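Long-range contacts in putative exotoxin (superantigen) (Streptococcus pyogenes, PDB 1TY0), which probably acts as a secreted toxin of the superantigen type, with a surface that can serve T-cell receptor binding or dimerization: residues N15-I20 with D185-Y190; T26-D31 with V70-L75; D37-I42 with S51-V56; K66-N71 with V91-N96; N101-G106 with T117-I122. All blocks are in the same frame, centred on the assembly; numbering follows the deposited sequence.

Contacts 2, 3 and 4 lie in the OB-fold domain and build one curled sheet: contacts 2 and 4 share V70 and N71 on strand 69-74, while contact 3 pairs strands 37-41 and 51-55 beside them, its centre about 8 Å from that of contact 2. Contact 5 belongs to the beta-grasp domain, its centre about 30 Å from that of contact 3. Contact 1 joins the N-terminal helix to helix 183-187 and touches contact 2 where F187 packs on L75. Contacts 1 to 3 are buried, whereas 4 and 5 are partly so. Contact 1 combines an edge-to-face aromatic pair with tyrosine hydroxyls and a lysine; backbone pairing dominates the others, with bridging waters prominent in contact 4.

Contact 1: N15-I20 with D185-Y190; sequences NYAYEI and DIFKKY
At the junction between the two domains, helix 5-18 packs against helix 183-187 and the short 3-10 turn after it, with the Y18 side chain reaching across. F187 meets Y18 edge-to-face: its CE1 lies over one face of the tyrosine ring, toward the rim, with centroids 5.5 Å apart and planes at 66°. CG of Y18 stands anti to the carbonyl carbon (chi1 -76°), which carries the phenol out from the helix toward residues 186-190. Y18 OH accepts a bond from K189 NZ at 2.9 Å and donates one to Y190 OH at 2.7 Å, the latter oxygen lying at the edge of the Y18 ring and in its plane. I186 fills in beside them, its CG2 3.8 Å from Y18 CE2 and its CD1 3.7 Å from A17 CB. K189 NZ also bonds to I186 O at 2.7 Å and forms a salt bridge with D176, while Y190 OH is hydrogen-bonded to D135. The buried Y18 hydroxyl is thus gripped by two polar groups that are themselves tied elsewhere, which fixes the direction of its proton; the lysine charge, balanced by D176, would tend to polarise the phenol toward donation to Y190.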
# COMPACT_ATOMS: atom_id res chain seq x y z
N ASN A 15 7.22 10.93 -3.44
CA ASN A 15 7.55 10.11 -2.28
C ASN A 15 6.28 9.49 -1.74
O ASN A 15 6.24 8.30 -1.42
CB ASN A 15 8.24 10.96 -1.21
CG ASN A 15 8.94 10.11 -0.17
OD1 ASN A 15 8.35 9.74 0.85
ND2 ASN A 15 10.19 9.76 -0.44
N TYR A 16 5.22 10.28 -1.66
CA TYR A 16 3.95 9.77 -1.18
C TYR A 16 3.35 8.73 -2.13
O TYR A 16 2.90 7.68 -1.69
CB TYR A 16 2.93 10.89 -1.00
CG TYR A 16 1.51 10.37 -1.01
CD1 TYR A 16 1.06 9.48 -0.04
CD2 TYR A 16 0.63 10.72 -2.04
CE1 TYR A 16 -0.23 8.96 -0.08
CE2 TYR A 16 -0.66 10.20 -2.09
CZ TYR A 16 -1.08 9.32 -1.11
OH TYR A 16 -2.36 8.80 -1.17
N ALA A 17 3.33 9.06 -3.41
CA ALA A 17 2.75 8.16 -4.41
C ALA A 17 3.37 6.77 -4.42
O ALA A 17 2.66 5.77 -4.46
CB ALA A 17 2.87 8.79 -5.81
N TYR A 18 4.70 6.71 -4.36
CA TYR A 18 5.39 5.42 -4.39
C TYR A 18 5.62 4.70 -3.06
O TYR A 18 6.14 3.59 -3.04
CB TYR A 18 6.70 5.58 -5.17
CG TYR A 18 6.48 5.66 -6.67
CD1 TYR A 18 6.32 4.51 -7.43
CD2 TYR A 18 6.40 6.89 -7.33
CE1 TYR A 18 6.07 4.56 -8.81
CE2 TYR A 18 6.16 6.97 -8.71
CZ TYR A 18 6.00 5.80 -9.44
OH TYR A 18 5.76 5.85 -10.80
N GLU A 19 5.24 5.33 -1.95
CA GLU A 19 5.36 4.67 -0.63
C GLU A 19 4.04 3.92 -0.52
O GLU A 19 3.12 4.35 0.17
CB GLU A 19 5.47 5.72 0.48
CG GLU A 19 6.89 6.22 0.72
CD GLU A 19 7.75 5.19 1.43
OE1 GLU A 19 7.43 4.85 2.59
OE2 GLU A 19 8.74 4.72 0.83
N ILE A 20 3.96 2.80 -1.22
CA ILE A 20 2.73 2.02 -1.27
C ILE A 20 2.99 0.52 -1.43
O ILE A 20 4.07 0.10 -1.81
CB ILE A 20 1.90 2.52 -2.47
CG1 ILE A 20 0.58 1.76 -2.59
CG2 ILE A 20 2.71 2.37 -3.74
CD1 ILE A 20 -0.29 2.28 -3.71
N ASP A 185 -2.79 10.24 -11.47
CA ASP A 185 -2.05 11.03 -12.46
C ASP A 185 -0.68 10.45 -12.75
O ASP A 185 -0.28 10.32 -13.91
CB ASP A 185 -1.85 12.48 -11.99
CG ASP A 185 -3.14 13.25 -11.84
OD1 ASP A 185 -4.08 13.00 -12.63
OD2 ASP A 185 -3.20 14.12 -10.96
N ILE A 186 0.04 10.09 -11.68
CA ILE A 186 1.40 9.55 -11.80
C ILE A 186 1.47 8.14 -12.36
O ILE A 186 2.41 7.80 -13.08
CB ILE A 186 2.12 9.60 -10.43
CG1 ILE A 186 2.30 11.06 -10.00
CG2 ILE A 186 3.49 8.93 -10.52
CD1 ILE A 186 2.69 11.24 -8.55
N PHE A 187 0.48 7.31 -12.04
CA PHE A 187 0.47 5.93 -12.50
C PHE A 187 -0.14 5.73 -13.89
O PHE A 187 0.02 4.67 -14.48
CB PHE A 187 -0.28 5.03 -11.50
CG PHE A 187 0.31 5.00 -10.12
CD1 PHE A 187 1.61 5.46 -9.86
CD2 PHE A 187 -0.44 4.48 -9.06
CE1 PHE A 187 2.15 5.39 -8.57
CE2 PHE A 187 0.09 4.41 -7.77
CZ PHE A 187 1.38 4.86 -7.53
N LYS A 188 -0.83 6.74 -14.41
CA LYS A 188 -1.47 6.60 -15.72
C LYS A 188 -0.50 6.17 -16.81
O LYS A 188 -0.91 5.51 -17.77
CB LYS A 188 -2.16 7.91 -16.12
CG LYS A 188 -3.68 7.78 -16.23
CD LYS A 188 -4.35 9.12 -16.44
CE LYS A 188 -5.84 8.97 -16.69
NZ LYS A 188 -6.54 8.25 -15.59
N LYS A 189 0.77 6.52 -16.67
CA LYS A 189 1.76 6.14 -17.67
C LYS A 189 1.80 4.62 -17.85
O LYS A 189 2.08 4.12 -18.94
CB LYS A 189 3.15 6.65 -17.28
CG LYS A 189 3.63 6.23 -15.88
CD LYS A 189 5.09 6.63 -15.66
CE LYS A 189 5.57 6.32 -14.25
NZ LYS A 189 5.10 7.29 -13.23
N TYR A 190 1.48 3.88 -16.79
CA TYR A 190 1.53 2.43 -16.86
C TYR A 190 0.40 1.81 -17.68
O TYR A 190 0.36 0.60 -17.86
CB TYR A 190 1.54 1.81 -15.44
CG TYR A 190 2.69 2.29 -14.57
CD1 TYR A 190 4.00 2.27 -15.04
CD2 TYR A 190 2.46 2.74 -13.27
CE1 TYR A 190 5.06 2.70 -14.24
CE2 TYR A 190 3.52 3.18 -12.45
CZ TYR A 190 4.82 3.15 -12.95
OH TYR A 190 5.87 3.56 -12.17

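Contact 2: T26-D31 with V70-L75; sequences TNCNID and VNIFGL
V70 and I30 cross at about a right angle, the I30 CD1 methyl lying 3.5 Å from V70 CG1. The I30 CG1 branch stands anti to the carbonyl carbon (chi1 -66°) and brings that methyl over the valine, while V70 CG2 lies 3.5 Å from C28 O. On the other flank the amide of N71 reaches across to the corner at N27: its OD1 takes the N27 N-H at 2.8 Å, nearly along the C=O axis, and passes 3.3 Å from T26 CB. N71 ND2 is bonded to N98, so both ends of the amide are held and its rotation is set. Between these flanks C28 N and V70 O bond at 2.7 Å, as do V70 N and C28 O, both in the carbonyl plane. C28 SG faces I72 CD1 more loosely. N27 and C28 oppose V70 in a G1 beta bulge at the corner of the chain, so strands 23-26 and 28-33 both pair with 69-74, as in the kinked first strand of an OB-fold barrel.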
# COMPACT_ATOMS: atom_id res chain seq x y z
N THR A 26 -0.04 -13.91 -8.73
CA THR A 26 0.42 -14.69 -9.88
C THR A 26 -0.54 -15.80 -10.29
O THR A 26 -1.31 -16.32 -9.48
CB THR A 26 1.81 -15.30 -9.60
OG1 THR A 26 1.75 -16.08 -8.40
CG2 THR A 26 2.85 -14.20 -9.43
N ASN A 27 -0.49 -16.14 -11.58
CA ASN A 27 -1.30 -17.21 -12.16
C ASN A 27 -2.80 -17.01 -11.92
O ASN A 27 -3.49 -17.88 -11.38
CB ASN A 27 -0.84 -18.55 -11.58
CG ASN A 27 -1.47 -19.74 -12.29
OD1 ASN A 27 -1.56 -19.77 -13.52
ND2 ASN A 27 -1.89 -20.73 -11.52
N CYS A 28 -3.30 -15.85 -12.35
CA CYS A 28 -4.70 -15.49 -12.19
C CYS A 28 -5.44 -15.58 -13.52
O CYS A 28 -4.89 -15.29 -14.57
CB CYS A 28 -4.81 -14.06 -11.67
SG CYS A 28 -3.92 -13.82 -10.13
N ASN A 29 -6.71 -15.96 -13.45
CA ASN A 29 -7.50 -16.11 -14.67
C ASN A 29 -8.16 -14.83 -15.18
O ASN A 29 -8.75 -14.07 -14.40
CB ASN A 29 -8.60 -17.16 -14.45
CG ASN A 29 -9.35 -17.48 -15.72
OD1 ASN A 29 -10.46 -17.01 -15.95
ND2 ASN A 29 -8.73 -18.28 -16.58
N ILE A 30 -8.05 -14.60 -16.48
CA ILE A 30 -8.69 -13.45 -17.10
C ILE A 30 -10.15 -13.85 -17.28
O ILE A 30 -10.47 -14.67 -18.15
CB ILE A 30 -8.11 -13.13 -18.50
CG1 ILE A 30 -6.65 -12.67 -18.37
CG2 ILE A 30 -8.94 -12.03 -19.17
CD1 ILE A 30 -5.99 -12.31 -19.68
N ASP A 31 -11.03 -13.30 -16.45
CA ASP A 31 -12.45 -13.63 -16.54
C ASP A 31 -13.15 -12.92 -17.69
O ASP A 31 -14.05 -13.48 -18.32
CB ASP A 31 -13.17 -13.29 -15.23
CG ASP A 31 -13.02 -14.38 -14.19
OD1 ASP A 31 -12.44 -15.44 -14.50
OD2 ASP A 31 -13.50 -14.18 -13.05
N VAL A 70 -2.67 -15.01 -16.14
CA VAL A 70 -1.77 -13.87 -16.14
C VAL A 70 -1.25 -13.55 -14.75
O VAL A 70 -1.79 -14.02 -13.74
CB VAL A 70 -2.46 -12.59 -16.68
CG1 VAL A 70 -2.86 -12.79 -18.13
CG2 VAL A 70 -3.68 -12.27 -15.83
N ASN A 71 -0.18 -12.76 -14.71
CA ASN A 71 0.39 -12.30 -13.46
C ASN A 71 0.05 -10.83 -13.35
O ASN A 71 -0.04 -10.12 -14.35
CB ASN A 71 1.90 -12.48 -13.45
CG ASN A 71 2.30 -13.94 -13.44
OD1 ASN A 71 1.64 -14.76 -12.81
ND2 ASN A 71 3.39 -14.27 -14.13
N ILE A 72 -0.12 -10.38 -12.11
CA ILE A 72 -0.47 -9.00 -11.86
C ILE A 72 0.53 -8.34 -10.93
O ILE A 72 0.87 -8.89 -9.88
CB ILE A 72 -1.85 -8.88 -11.17
CG1 ILE A 72 -2.93 -9.50 -12.04
CG2 ILE A 72 -2.15 -7.41 -10.85
CD1 ILE A 72 -4.27 -9.62 -11.34
N PHE A 73 1.01 -7.17 -11.33
CA PHE A 73 1.89 -6.38 -10.48
C PHE A 73 1.54 -4.95 -10.84
O PHE A 73 2.08 -4.38 -11.80
CB PHE A 73 3.37 -6.62 -10.72
CG PHE A 73 4.24 -6.07 -9.62
CD1 PHE A 73 4.48 -4.70 -9.53
CD2 PHE A 73 4.74 -6.90 -8.63
CE1 PHE A 73 5.20 -4.17 -8.46
CE2 PHE A 73 5.46 -6.38 -7.55
CZ PHE A 73 5.69 -5.01 -7.47
N GLY A 74 0.63 -4.37 -10.07
CA GLY A 74 0.20 -3.01 -10.35
C GLY A 74 0.04 -2.19 -9.09
O GLY A 74 -0.21 -2.73 -8.01
N LEU A 75 0.19 -0.88 -9.23
CA LEU A 75 0.06 0.01 -8.08
C LEU A 75 -1.36 0.54 -8.05
O LEU A 75 -1.84 1.14 -9.02
CB LEU A 75 1.08 1.15 -8.19
CG LEU A 75 2.51 0.68 -8.49
CD1 LEU A 75 3.46 1.88 -8.52
CD2 LEU A 75 2.95 -0.33 -7.44

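Contact 3: D37-I42 with S51-V56; sequences DFYIDI and SVDSEV
F38, V52 and D37 carry much of this contact. The F38 ring meets V56 at its edge, in plane, with CE2 3.9 Å from V56 CG1, and its CD2 lies near S54 OG, a hydroxyl bonded to G89 O. V52 projects on the same face as F38; its CG2 packs 3.8 Å from I42 CD1, the two side chains crossing at about a right angle. On the other face D37 crosses toward D53, bringing D37 OD2 to 2.5 Å from D53 OD1 with the carboxylates nearly coplanar; one of the two acids is probably protonated. Y39 lies alongside, Y39 CE1 3.6 Å from D53 OD1. A water donates to D37 OD1 at 2.6 Å and weakly to E55 OE1, while E55 OE2 forms a salt bridge with K191. Backbone bonds pair F38 with S54 and I40 with V52. Linked through helix 43-46, the two strands are antiparallel neighbours in the curled OB-fold sheet, I40 and V52 turning to I72 of strand 69-74 in the barrel interior.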
# COMPACT_ATOMS: atom_id res chain seq x y z
N ASP A 37 -10.12 -2.72 -20.54
CA ASP A 37 -9.98 -3.28 -19.19
C ASP A 37 -9.82 -4.79 -19.14
O ASP A 37 -10.42 -5.53 -19.92
CB ASP A 37 -11.20 -2.92 -18.33
CG ASP A 37 -11.25 -1.45 -17.97
OD1 ASP A 37 -11.67 -0.66 -18.84
OD2 ASP A 37 -10.88 -1.09 -16.82
N PHE A 38 -9.00 -5.24 -18.19
CA PHE A 38 -8.79 -6.66 -17.93
C PHE A 38 -9.59 -6.88 -16.65
O PHE A 38 -9.46 -6.09 -15.71
CB PHE A 38 -7.34 -6.97 -17.55
CG PHE A 38 -6.36 -6.93 -18.69
CD1 PHE A 38 -6.10 -8.07 -19.44
CD2 PHE A 38 -5.63 -5.77 -18.95
CE1 PHE A 38 -5.13 -8.06 -20.45
CE2 PHE A 38 -4.66 -5.75 -19.95
CZ PHE A 38 -4.41 -6.90 -20.70
N TYR A 39 -10.43 -7.91 -16.60
CA TYR A 39 -11.15 -8.21 -15.36
C TYR A 39 -10.59 -9.57 -14.96
O TYR A 39 -10.92 -10.59 -15.55
CB TYR A 39 -12.66 -8.25 -15.57
CG TYR A 39 -13.22 -6.86 -15.72
CD1 TYR A 39 -13.25 -5.99 -14.63
CD2 TYR A 39 -13.62 -6.38 -16.96
CE1 TYR A 39 -13.67 -4.67 -14.77
CE2 TYR A 39 -14.03 -5.06 -17.12
CZ TYR A 39 -14.05 -4.21 -16.02
OH TYR A 39 -14.43 -2.90 -16.18
N ILE A 40 -9.72 -9.55 -13.95
CA ILE A 40 -9.02 -10.73 -13.48
C ILE A 40 -9.47 -11.22 -12.11
O ILE A 40 -9.65 -10.44 -11.18
CB ILE A 40 -7.49 -10.45 -13.40
CG1 ILE A 40 -7.01 -9.77 -14.69
CG2 ILE A 40 -6.73 -11.74 -13.13
CD1 ILE A 40 -7.32 -10.52 -15.96
N ASP A 41 -9.65 -12.53 -12.00
CA ASP A 41 -10.09 -13.12 -10.76
C ASP A 41 -8.96 -13.46 -9.78
O ASP A 41 -7.99 -14.11 -10.16
CB ASP A 41 -10.88 -14.40 -11.06
CG ASP A 41 -11.49 -15.02 -9.83
OD1 ASP A 41 -11.88 -14.25 -8.92
OD2 ASP A 41 -11.59 -16.26 -9.76
N ILE A 42 -9.08 -12.99 -8.54
CA ILE A 42 -8.09 -13.33 -7.52
C ILE A 42 -8.81 -13.89 -6.29
O ILE A 42 -8.27 -13.93 -5.19
CB ILE A 42 -7.21 -12.11 -7.11
CG1 ILE A 42 -8.06 -11.02 -6.48
CG2 ILE A 42 -6.48 -11.58 -8.33
CD1 ILE A 42 -7.24 -9.91 -5.85
N SER A 51 -11.78 -9.32 -7.42
CA SER A 51 -11.16 -9.22 -8.72
C SER A 51 -10.25 -8.02 -8.82
O SER A 51 -10.15 -7.20 -7.91
CB SER A 51 -12.23 -9.16 -9.82
OG SER A 51 -13.12 -8.08 -9.60
N VAL A 52 -9.56 -7.94 -9.95
CA VAL A 52 -8.68 -6.82 -10.23
C VAL A 52 -9.09 -6.25 -11.57
O VAL A 52 -9.25 -7.00 -12.54
CB VAL A 52 -7.21 -7.27 -10.31
CG1 VAL A 52 -6.32 -6.10 -10.77
CG2 VAL A 52 -6.74 -7.78 -8.95
N ASP A 53 -9.29 -4.94 -11.61
CA ASP A 53 -9.63 -4.27 -12.85
C ASP A 53 -8.40 -3.51 -13.31
O ASP A 53 -8.00 -2.53 -12.69
CB ASP A 53 -10.77 -3.26 -12.67
CG ASP A 53 -10.87 -2.29 -13.83
OD1 ASP A 53 -10.62 -2.71 -14.98
OD2 ASP A 53 -11.20 -1.10 -13.60
N SER A 54 -7.79 -3.98 -14.39
CA SER A 54 -6.61 -3.31 -14.93
C SER A 54 -7.03 -2.51 -16.15
O SER A 54 -7.45 -3.08 -17.15
CB SER A 54 -5.55 -4.34 -15.34
OG SER A 54 -4.47 -3.67 -15.99
N GLU A 55 -6.92 -1.19 -16.06
CA GLU A 55 -7.29 -0.32 -17.17
C GLU A 55 -6.05 -0.02 -18.01
O GLU A 55 -5.00 0.33 -17.47
CB GLU A 55 -7.89 0.97 -16.62
CG GLU A 55 -8.41 1.91 -17.69
CD GLU A 55 -8.97 3.19 -17.10
OE1 GLU A 55 -9.94 3.10 -16.31
OE2 GLU A 55 -8.44 4.28 -17.41
N VAL A 56 -6.18 -0.16 -19.32
CA VAL A 56 -5.05 0.08 -20.21
C VAL A 56 -5.39 0.91 -21.45
O VAL A 56 -6.54 1.28 -21.68
CB VAL A 56 -4.43 -1.25 -20.68
CG1 VAL A 56 -3.79 -1.99 -19.50
CG2 VAL A 56 -5.49 -2.14 -21.33
O HOH W 1 -11.99 1.95 -18.90

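Contact 4: K66-N71 with V91-N96; sequences KNQKVN and VTPSVN
V70 packs against V91, its CB 3.9 Å from V91 CG1, where these two side chains slant across one another in the hairpin of strands 69-74 and 84-93 of the OB-fold domain. V70 CB also sits 3.1 Å from T92 O, the carbonyl that receives the N71 N-H at 2.8 Å. T92 N returns a bond to N71 O, completing a hydrogen-bonded antiparallel pair. One step on, S94 N reaches K69 O at 3.0 Å, but from above the carbonyl plane, 38° out of it. The Q68 chain, with CG anti to its own nitrogen (chi1 178°) and extended beyond, lies alongside P93, bringing NE2 to 3.7 Å from P93 CB; its OE1 is held by T65 N. S94 lies beside the N71 amide, and its OG is bonded to N98. Three waters bridge the strands. One accepts from N71 ND2 and from T92 OG1, the latter at 2.6 Å, and donates to P93 O. Another donates to T92 OG1 at 2.8 Å and weakly to N71 O, and a third joins Q68 NE2 to K69 O and S94 O. Waters thus supplement the direct bonds at this partly buried edge, and satisfy both the proton and the oxygen of the T92 hydroxyl.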
# COMPACT_ATOMS: atom_id res chain seq x y z
N LYS A 66 -9.70 -14.41 -23.17
CA LYS A 66 -10.37 -14.82 -21.94
C LYS A 66 -9.87 -16.18 -21.48
O LYS A 66 -9.54 -17.05 -22.29
CB LYS A 66 -11.89 -14.88 -22.12
CG LYS A 66 -12.56 -13.54 -22.34
CD LYS A 66 -14.08 -13.69 -22.39
CE LYS A 66 -14.52 -14.55 -23.56
NZ LYS A 66 -16.01 -14.67 -23.64
N ASN A 67 -9.81 -16.33 -20.16
CA ASN A 67 -9.38 -17.55 -19.49
C ASN A 67 -7.90 -17.88 -19.63
O ASN A 67 -7.47 -19.00 -19.34
CB ASN A 67 -10.26 -18.72 -19.91
CG ASN A 67 -11.71 -18.49 -19.55
OD1 ASN A 67 -12.01 -18.07 -18.43
ND2 ASN A 67 -12.61 -18.76 -20.49
N GLN A 68 -7.13 -16.90 -20.07
CA GLN A 68 -5.68 -17.04 -20.17
C GLN A 68 -5.22 -16.72 -18.76
O GLN A 68 -5.85 -15.92 -18.06
CB GLN A 68 -5.12 -16.00 -21.15
CG GLN A 68 -3.61 -16.01 -21.31
CD GLN A 68 -3.11 -14.87 -22.19
OE1 GLN A 68 -3.88 -14.27 -22.95
NE2 GLN A 68 -1.81 -14.58 -22.10
N LYS A 69 -4.13 -17.34 -18.32
CA LYS A 69 -3.59 -17.08 -16.99
C LYS A 69 -2.60 -15.93 -17.09
O LYS A 69 -1.78 -15.88 -18.01
CB LYS A 69 -2.90 -18.32 -16.43
CG LYS A 69 -3.83 -19.49 -16.16
CD LYS A 69 -4.89 -19.12 -15.13
CE LYS A 69 -5.83 -20.29 -14.85
NZ LYS A 69 -6.60 -20.69 -16.06
N VAL A 70 -2.67 -15.01 -16.14
CA VAL A 70 -1.77 -13.87 -16.14
C VAL A 70 -1.25 -13.55 -14.75
O VAL A 70 -1.79 -14.02 -13.74
CB VAL A 70 -2.46 -12.59 -16.68
CG1 VAL A 70 -2.86 -12.79 -18.13
CG2 VAL A 70 -3.68 -12.27 -15.83
N ASN A 71 -0.18 -12.76 -14.71
CA ASN A 71 0.39 -12.30 -13.46
C ASN A 71 0.05 -10.83 -13.35
O ASN A 71 -0.04 -10.12 -14.35
CB ASN A 71 1.90 -12.48 -13.45
CG ASN A 71 2.30 -13.94 -13.44
OD1 ASN A 71 1.64 -14.76 -12.81
ND2 ASN A 71 3.39 -14.27 -14.13
N VAL A 91 -0.22 -6.16 -16.25
CA VAL A 91 -0.65 -7.51 -16.61
C VAL A 91 0.27 -8.20 -17.62
O VAL A 91 0.51 -7.67 -18.70
CB VAL A 91 -2.08 -7.46 -17.19
CG1 VAL A 91 -2.53 -8.85 -17.60
CG2 VAL A 91 -3.03 -6.87 -16.15
N THR A 92 0.77 -9.38 -17.24
CA THR A 92 1.65 -10.15 -18.11
C THR A 92 1.21 -11.60 -18.20
O THR A 92 0.54 -12.13 -17.32
CB THR A 92 3.11 -10.16 -17.58
OG1 THR A 92 3.12 -10.60 -16.21
CG2 THR A 92 3.73 -8.78 -17.69
N PRO A 93 1.57 -12.27 -19.30
CA PRO A 93 1.19 -13.67 -19.46
C PRO A 93 1.93 -14.51 -18.43
O PRO A 93 3.12 -14.28 -18.19
CB PRO A 93 1.65 -14.00 -20.88
CG PRO A 93 1.64 -12.67 -21.58
CD PRO A 93 2.19 -11.75 -20.53
N SER A 94 1.23 -15.44 -17.80
CA SER A 94 1.86 -16.33 -16.83
C SER A 94 2.22 -17.56 -17.67
O SER A 94 1.34 -18.29 -18.10
CB SER A 94 0.88 -16.73 -15.73
OG SER A 94 1.51 -17.58 -14.78
N VAL A 95 3.52 -17.77 -17.91
CA VAL A 95 3.94 -18.89 -18.75
C VAL A 95 4.67 -20.03 -18.05
O VAL A 95 5.05 -21.01 -18.70
CB VAL A 95 4.82 -18.38 -19.91
CG1 VAL A 95 4.02 -17.41 -20.77
CG2 VAL A 95 6.07 -17.69 -19.37
N ASN A 96 4.88 -19.92 -16.75
CA ASN A 96 5.54 -20.99 -16.01
C ASN A 96 5.33 -20.87 -14.51
O ASN A 96 4.39 -20.22 -14.06
CB ASN A 96 7.04 -21.04 -16.36
CG ASN A 96 7.79 -19.78 -15.98
OD1 ASN A 96 8.98 -19.65 -16.26
ND2 ASN A 96 7.10 -18.84 -15.33
O HOH W 2 -0.70 -17.10 -20.35
O HOH W 3 2.73 -8.62 -14.25
O HOH W 4 4.61 -12.75 -16.30

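Contact 5: N101-G106 with T117-I122; sequences NSKIVG and TLINPI
G106 and L118 form a hydrogen-bonded antiparallel pair in the hairpin of strands 105-110 and 113-119, G106 N to L118 O at 3.0 Å and L118 N to G106 O at 2.7 Å, and V105 and I119 follow as a non-hydrogen-bonded pair. Beyond the strand, N120 N bonds to I104 O at 2.8 Å, nearly in line with that carbonyl.

One side chain extends the pairing. N120 has a left-handed backbone conformation, and with its CG anti to the carbonyl carbon (chi1 -66°) the amide comes back toward the backbone of I104. N120 OD1 accepts the I104 N-H at 2.9 Å, with an almost straight N-H...O angle of 171° but the donor tilted 28° from the carbonyl plane. I104 is thus gripped at both its N and its O by the same residue.

The apolar contacts lie around this frame. V105 CG1 meets T117 CG2 at 3.6 Å, and the extended K103 chain lays CE 3.7 Å from I119 CG2. I104 CD1 approaches I122 CG1 at 4.2 Å, the side chains crossing at about a right angle.

In the beta-grasp domain, strand 105-110 lies between 113-119 and 201-209, V105 hydrogen-bonded through its backbone to F204. G106 lies near H203 and D205, zinc ligands of this protein, although no zinc is bound to this chain here. L118 and P121 pack on Y141 of helix 131-146 and on F204 of strand 201-209.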
# COMPACT_ATOMS: atom_id res chain seq x y z
N ASN A 101 15.11 -16.89 -11.30
CA ASN A 101 16.16 -16.42 -10.42
C ASN A 101 17.26 -15.83 -11.28
O ASN A 101 18.42 -16.25 -11.23
CB ASN A 101 16.68 -17.58 -9.57
CG ASN A 101 15.67 -18.02 -8.52
OD1 ASN A 101 15.40 -17.31 -7.56
ND2 ASN A 101 15.10 -19.21 -8.72
N SER A 102 16.88 -14.85 -12.09
CA SER A 102 17.80 -14.17 -12.99
C SER A 102 18.45 -12.99 -12.29
O SER A 102 17.84 -12.33 -11.45
CB SER A 102 17.07 -13.69 -14.24
OG SER A 102 17.97 -13.09 -15.15
N LYS A 103 19.70 -12.72 -12.65
CA LYS A 103 20.47 -11.64 -12.06
C LYS A 103 20.13 -10.30 -12.71
O LYS A 103 20.05 -10.19 -13.93
CB LYS A 103 21.96 -11.94 -12.23
CG LYS A 103 22.90 -10.95 -11.56
CD LYS A 103 24.35 -11.38 -11.75
CE LYS A 103 25.30 -10.48 -10.98
NZ LYS A 103 26.73 -10.89 -11.15
N ILE A 104 19.91 -9.28 -11.88
CA ILE A 104 19.60 -7.94 -12.38
C ILE A 104 20.73 -7.00 -11.98
O ILE A 104 20.94 -6.73 -10.80
CB ILE A 104 18.26 -7.42 -11.81
CG1 ILE A 104 17.12 -8.34 -12.25
CG2 ILE A 104 18.00 -5.99 -12.28
CD1 ILE A 104 15.76 -7.97 -11.69
N VAL A 105 21.45 -6.51 -12.98
CA VAL A 105 22.58 -5.62 -12.74
C VAL A 105 22.34 -4.27 -13.40
O VAL A 105 21.73 -4.19 -14.46
CB VAL A 105 23.88 -6.23 -13.31
CG1 VAL A 105 25.06 -5.31 -13.05
CG2 VAL A 105 24.13 -7.59 -12.68
N GLY A 106 22.83 -3.22 -12.76
CA GLY A 106 22.66 -1.89 -13.31
C GLY A 106 23.74 -0.93 -12.87
O GLY A 106 24.53 -1.23 -11.96
N THR A 117 28.09 -0.15 -9.40
CA THR A 117 27.39 -1.14 -10.20
C THR A 117 26.47 -1.83 -9.20
O THR A 117 26.94 -2.46 -8.25
CB THR A 117 28.36 -2.18 -10.82
OG1 THR A 117 29.21 -1.53 -11.78
CG2 THR A 117 27.58 -3.28 -11.52
N LEU A 118 25.17 -1.70 -9.41
CA LEU A 118 24.19 -2.30 -8.51
C LEU A 118 23.95 -3.75 -8.89
O LEU A 118 23.61 -4.05 -10.03
CB LEU A 118 22.88 -1.52 -8.57
CG LEU A 118 22.98 -0.02 -8.31
CD1 LEU A 118 21.62 0.63 -8.56
CD2 LEU A 118 23.44 0.23 -6.88
N ILE A 119 24.14 -4.64 -7.92
CA ILE A 119 23.93 -6.06 -8.14
C ILE A 119 22.69 -6.53 -7.40
O ILE A 119 22.63 -6.49 -6.17
CB ILE A 119 25.15 -6.89 -7.67
CG1 ILE A 119 26.42 -6.39 -8.35
CG2 ILE A 119 24.93 -8.36 -7.99
CD1 ILE A 119 27.69 -7.10 -7.91
N ASN A 120 21.69 -6.96 -8.15
CA ASN A 120 20.43 -7.43 -7.59
C ASN A 120 19.83 -6.46 -6.56
O ASN A 120 19.47 -6.86 -5.46
CB ASN A 120 20.61 -8.81 -6.95
CG ASN A 120 20.93 -9.87 -7.98
OD1 ASN A 120 20.30 -9.94 -9.04
ND2 ASN A 120 21.90 -10.73 -7.66
N PRO A 121 19.74 -5.17 -6.92
CA PRO A 121 19.18 -4.17 -6.00
C PRO A 121 17.69 -4.47 -5.82
O PRO A 121 17.09 -4.13 -4.79
CB PRO A 121 19.43 -2.86 -6.73
CG PRO A 121 19.37 -3.25 -8.16
CD PRO A 121 20.13 -4.55 -8.20
N ILE A 122 17.12 -5.10 -6.83
CA ILE A 122 15.71 -5.49 -6.82
C ILE A 122 15.63 -6.91 -7.37
O ILE A 122 16.58 -7.42 -7.97
CB ILE A 122 14.84 -4.58 -7.72
CG1 ILE A 122 15.29 -4.69 -9.18
CG2 ILE A 122 14.93 -3.14 -7.23
CD1 ILE A 122 14.36 -4.00 -10.16